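Lectin (Cicer arietinum, PDB 3V6N) is a seed albumin of the hemopexin fold that agglutinates red blood cells and holds calcium and sodium ions in its four-bladed beta-propeller. Local coordinates at residues 44-47 / 48-51; 211-214 / 215-219. All blocks are in the same frame, centred on the assembly; numbering follows the deposited sequence.

Contact 1 of 2, residues 44-47 / 48-51; sequences PSFV and RDGY
Phe46 O takes two backbone bonds from the first turn of helix 47-50. Gly50 N reaches it at 3.0 Å, almost in line with the carbonyl bond. Asp49 N bonds to it at 3.1 Å but comes from well above the carbonyl plane. A third donor, Ser45 OG, lies 3.1 Å from Phe46 O, out of the carbonyl plane on the side opposite Asp49 N. Three bonds therefore grip one carbonyl oxygen at the helix start. The next bond of the turn runs from Tyr51 N to Val47 O at 2.9 Å, with an N-H...O angle of 162°. A water links the N-cap residue to the side chain three residues on. It donates to Asp49 OD2 at 2.7 Å and accepts from Phe46 N. Phe46 is the N-cap residue, so the segment is the corner where the outer strand 43-46 of a propeller blade passes into the short helix that follows it. Side chains of Phe46, Arg48 and Asp49 point the same way from this corner. The Arg48 guanidinium lies flat on the Phe46 ring, with centres 4.6 Å apart and planes at 25°. Its NH1 sits over the rim of the ring, nearest CD1 at 3.6 Å. A bend at chi3 (68°) folds the arginine chain back over the ring. Arg48 NE is also held by Gly60 O, which fixes the group from its other end. Lys25 makes a cation-pi contact with the same ring. Asp49 OD2 instead approaches the edge of the same ring, 3.4 Å from CD2, with its carboxylate almost perpendicular to it. Val47 turns away from the corner into the protein and packs on Phe21 and Leu54. Its CG1 also makes a loose apolar contact with Tyr51 CD2, whose ring meets that of Tyr26.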
loop_
_atom_site.group_PDB
_atom_site.type_symbol
_atom_site.label_atom_id
_atom_site.label_comp_id
_atom_site.label_asym_id
_atom_site.label_seq_id
_atom_site.Cartn_x
_atom_site.Cartn_y
_atom_site.Cartn_z
ATOM N N PRO A 44 24.064 -2.489 -7.151
ATOM C CA PRO A 44 22.625 -2.604 -6.926
ATOM C C PRO A 44 22.266 -3.049 -5.504
ATOM O O PRO A 44 22.929 -3.906 -4.907
ATOM C CB PRO A 44 22.155 -3.605 -7.999
ATOM C CG PRO A 44 23.388 -4.337 -8.420
ATOM C CD PRO A 44 24.569 -3.442 -8.152
ATOM N N SER A 45 21.221 -2.427 -4.968
ATOM C CA SER A 45 20.814 -2.631 -3.596
ATOM C C SER A 45 19.295 -2.793 -3.529
ATOM O O SER A 45 18.574 -2.173 -4.301
ATOM C CB SER A 45 21.256 -1.416 -2.773
ATOM O OG SER A 45 20.649 -1.397 -1.490
ATOM N N PHE A 46 18.797 -3.597 -2.599
ATOM C CA PHE A 46 17.353 -3.591 -2.355
ATOM C C PHE A 46 16.909 -2.212 -1.879
ATOM O O PHE A 46 17.615 -1.580 -1.088
ATOM C CB PHE A 46 16.964 -4.635 -1.312
ATOM C CG PHE A 46 17.021 -6.037 -1.822
ATOM C CD1 PHE A 46 16.063 -6.501 -2.718
ATOM C CD2 PHE A 46 18.040 -6.893 -1.416
ATOM C CE1 PHE A 46 16.105 -7.801 -3.196
ATOM C CE2 PHE A 46 18.098 -8.199 -1.892
ATOM C CZ PHE A 46 17.126 -8.657 -2.784
ATOM N N VAL A 47 15.761 -1.742 -2.363
ATOM C CA VAL A 47 15.194 -0.482 -1.869
ATOM C C VAL A 47 15.107 -0.491 -0.333
ATOM O O VAL A 47 15.499 0.472 0.316
ATOM C CB VAL A 47 13.802 -0.169 -2.475
ATOM C CG1 VAL A 47 13.167 1.013 -1.748
ATOM C CG2 VAL A 47 13.895 0.107 -3.986
ATOM N N ARG A 48 14.603 -1.590 0.226
ATOM C CA ARG A 48 14.418 -1.747 1.670
ATOM C C ARG A 48 15.713 -1.656 2.483
ATOM O O ARG A 48 15.675 -1.304 3.665
ATOM C CB ARG A 48 13.694 -3.066 1.984
ATOM C CG ARG A 48 14.576 -4.310 2.009
ATOM C CD ARG A 48 13.758 -5.586 2.230
ATOM N NE ARG A 48 12.923 -5.837 1.053
ATOM C CZ ARG A 48 13.164 -6.756 0.118
ATOM N NH1 ARG A 48 14.208 -7.570 0.227
ATOM N NH2 ARG A 48 12.335 -6.868 -0.926
ATOM N N ASP A 49 16.848 -1.979 1.867
ATOM C CA ASP A 49 18.128 -1.909 2.578
ATOM C C ASP A 49 18.771 -0.547 2.418
ATOM O O ASP A 49 19.386 -0.050 3.355
ATOM C CB ASP A 49 19.092 -2.991 2.100
ATOM C CG ASP A 49 18.570 -4.388 2.367
ATOM O OD1 ASP A 49 17.918 -4.588 3.405
ATOM O OD2 ASP A 49 18.792 -5.286 1.533
ATOM N N GLY A 50 18.620 0.056 1.236
ATOM C CA GLY A 50 19.257 1.330 0.952
ATOM C C GLY A 50 18.510 2.503 1.560
ATOM O O GLY A 50 19.123 3.465 2.002
ATOM N N TYR A 51 17.182 2.417 1.570
ATOM C CA TYR A 51 16.321 3.440 2.159
ATOM C C TYR A 51 15.603 2.895 3.388
ATOM O O TYR A 51 14.521 2.301 3.276
ATOM C CB TYR A 51 15.276 3.893 1.146
ATOM C CG TYR A 51 15.827 4.686 0.007
ATOM C CD1 TYR A 51 15.899 6.067 0.081
ATOM C CD2 TYR A 51 16.278 4.051 -1.158
ATOM C CE1 TYR A 51 16.405 6.806 -0.965
ATOM C CE2 TYR A 51 16.794 4.780 -2.213
ATOM C CZ TYR A 51 16.851 6.157 -2.112
ATOM O OH TYR A 51 17.349 6.902 -3.156
HETATM O O HOH W 1 20.447 -4.582 -0.424
#

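Contact 2 of 2, residues 211-214 / 215-219; sequences KKTL and DYWPS
Thr213 CG2 and the six-membered part of the Trp217 indole meet at an oblique angle, one turn apart, from the first residue of helix 213-216 to the residue just after it. This is the short helix after the outer strand of a hemopexin blade, within the predicted repeat 170-220. The methyl lies 3.6 Å from Trp217 CE3. Thr213 carries CG2 anti to its own N, while OG1 (chi1 -52°) makes a weak hydrogen bond to Glu191 O. The threonine thus gives its methyl to the indole and its hydroxyl to the neighbouring strand connection. The ring of Trp217 is also met by Tyr186, and its NE1 bonds to Tyr31 O, so the buried indole has a partner for its one polar atom. Tyr216 turns its edge to one face of the indole, with CD2 3.3 Å above the Trp217 plane and offset toward the rim. Its OH bonds to Tyr186 OH, and its ring also meets that of Tyr193. Asp215 bends back beside Lys212, with OD2 3.8 Å from Lys212 CB. The charged ends do not meet: Lys212 NZ stays 5.6 Å from Asp215 OD1. Any attraction between them is probably modest. The backbone turn underneath starts at the N-cap residue Lys212. Lys212 O receives weak bonds from Asp215 N and Tyr216 N. The stronger bond comes one step on, from Trp217 N to Thr213 O at 2.9 Å, and it closes the turn. Pro218 has no N-H to continue the pattern; its CA instead makes a C-H...O contact with Leu214 O at 3.5 Å.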
loop_
_atom_site.group_PDB
_atom_site.type_symbol
_atom_site.label_atom_id
_atom_site.label_comp_id
_atom_site.label_asym_id
_atom_site.label_seq_id
_atom_site.Cartn_x
_atom_site.Cartn_y
_atom_site.Cartn_z
ATOM N N LYS A 211 18.750 4.301 -29.223
ATOM C CA LYS A 211 19.924 3.428 -29.072
ATOM C C LYS A 211 19.808 2.446 -27.904
ATOM O O LYS A 211 18.796 2.408 -27.207
ATOM C CB LYS A 211 21.216 4.243 -28.921
ATOM C CG LYS A 211 21.555 5.166 -30.076
ATOM C CD LYS A 211 21.249 6.593 -29.678
ATOM C CE LYS A 211 22.071 7.586 -30.487
ATOM N NZ LYS A 211 21.338 8.064 -31.697
ATOM N N LYS A 212 20.863 1.661 -27.705
ATOM C CA LYS A 212 20.926 0.662 -26.648
ATOM C C LYS A 212 21.528 1.236 -25.376
ATOM O O LYS A 212 22.626 1.795 -25.386
ATOM C CB LYS A 212 21.729 -0.554 -27.107
ATOM C CG LYS A 212 20.991 -1.401 -28.132
ATOM C CD LYS A 212 21.439 -2.852 -28.081
ATOM C CE LYS A 212 21.271 -3.461 -26.686
ATOM N NZ LYS A 212 22.092 -4.690 -26.500
ATOM N N THR A 213 20.796 1.089 -24.279
ATOM C CA THR A 213 21.205 1.635 -22.995
ATOM C C THR A 213 22.613 1.188 -22.567
ATOM O O THR A 213 23.383 1.990 -22.013
ATOM C CB THR A 213 20.151 1.326 -21.909
ATOM O OG1 THR A 213 18.854 1.746 -22.372
ATOM C CG2 THR A 213 20.471 2.058 -20.607
ATOM N N LEU A 214 22.940 -0.077 -22.835
ATOM C CA LEU A 214 24.241 -0.654 -22.469
ATOM C C LEU A 214 25.421 -0.070 -23.269
ATOM O O LEU A 214 26.547 -0.053 -22.774
ATOM C CB LEU A 214 24.213 -2.194 -22.546
ATOM C CG LEU A 214 23.428 -2.915 -21.432
ATOM C CD1 LEU A 214 23.308 -4.410 -21.690
ATOM C CD2 LEU A 214 24.049 -2.658 -20.060
ATOM N N ASP A 215 25.168 0.411 -24.486
ATOM C CA ASP A 215 26.199 1.140 -25.241
ATOM C C ASP A 215 26.511 2.516 -24.619
ATOM O O ASP A 215 27.658 2.963 -24.633
ATOM C CB ASP A 215 25.796 1.333 -26.708
ATOM C CG ASP A 215 25.717 0.022 -27.494
ATOM O OD1 ASP A 215 26.241 -1.011 -27.031
ATOM O OD2 ASP A 215 25.138 0.036 -28.604
ATOM N N TYR A 216 25.492 3.181 -24.078
ATOM C CA TYR A 216 25.657 4.526 -23.508
ATOM C C TYR A 216 26.194 4.478 -22.067
ATOM O O TYR A 216 26.982 5.344 -21.666
ATOM C CB TYR A 216 24.322 5.271 -23.576
ATOM C CG TYR A 216 24.343 6.748 -23.201
ATOM C CD1 TYR A 216 24.844 7.699 -24.079
ATOM C CD2 TYR A 216 23.802 7.191 -21.991
ATOM C CE1 TYR A 216 24.829 9.053 -23.766
ATOM C CE2 TYR A 216 23.800 8.542 -21.655
ATOM C CZ TYR A 216 24.314 9.467 -22.553
ATOM O OH TYR A 216 24.309 10.802 -22.258
ATOM N N TRP A 217 25.760 3.474 -21.302
ATOM C CA TRP A 217 26.263 3.234 -19.962
ATOM C C TRP A 217 26.825 1.832 -19.789
ATOM O O TRP A 217 26.146 0.957 -19.215
ATOM C CB TRP A 217 25.179 3.490 -18.915
ATOM C CG TRP A 217 24.706 4.921 -18.837
ATOM C CD1 TRP A 217 25.486 6.074 -18.780
ATOM C CD2 TRP A 217 23.316 5.396 -18.774
ATOM N NE1 TRP A 217 24.701 7.193 -18.713
ATOM C CE2 TRP A 217 23.389 6.861 -18.689
ATOM C CE3 TRP A 217 22.064 4.777 -18.777
ATOM C CZ2 TRP A 217 22.247 7.655 -18.636
ATOM C CZ3 TRP A 217 20.920 5.588 -18.702
ATOM C CH2 TRP A 217 21.012 6.990 -18.648
ATOM N N PRO A 218 28.078 1.596 -20.260
ATOM C CA PRO A 218 28.721 0.297 -20.048
ATOM C C PRO A 218 28.834 -0.126 -18.582
ATOM O O PRO A 218 28.915 -1.323 -18.298
ATOM C CB PRO A 218 30.122 0.493 -20.662
ATOM C CG PRO A 218 29.911 1.518 -21.730
ATOM C CD PRO A 218 28.886 2.461 -21.144
ATOM N N SER A 219 28.852 0.841 -17.662
ATOM C CA SER A 219 28.925 0.538 -16.230
ATOM C C SER A 219 27.716 -0.267 -15.718
ATOM O O SER A 219 27.762 -0.820 -14.624
ATOM C CB SER A 219 29.103 1.822 -15.402
ATOM O OG SER A 219 27.941 2.648 -15.444
#

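How the contacts relate
Contact 1 comes first along the chain and contact 2 close to its end, and each joins an outer strand to the short helix after it. Strand 43-46 and helix 47-50 belong to one blade of the propeller, strand 210-212 and helix 213-216 to another. The centres are 23 Å apart, and the nearest atoms about 8 Å, so the two do not touch. Segment 215-219 nevertheless reaches the sheet of contact 1, since Trp217 and Ser219 pack on Leu29 of strand 25-30. That brings the last blade against the first, as ring closure of a four-bladed propeller requires. Both contacts lie away from the central ions.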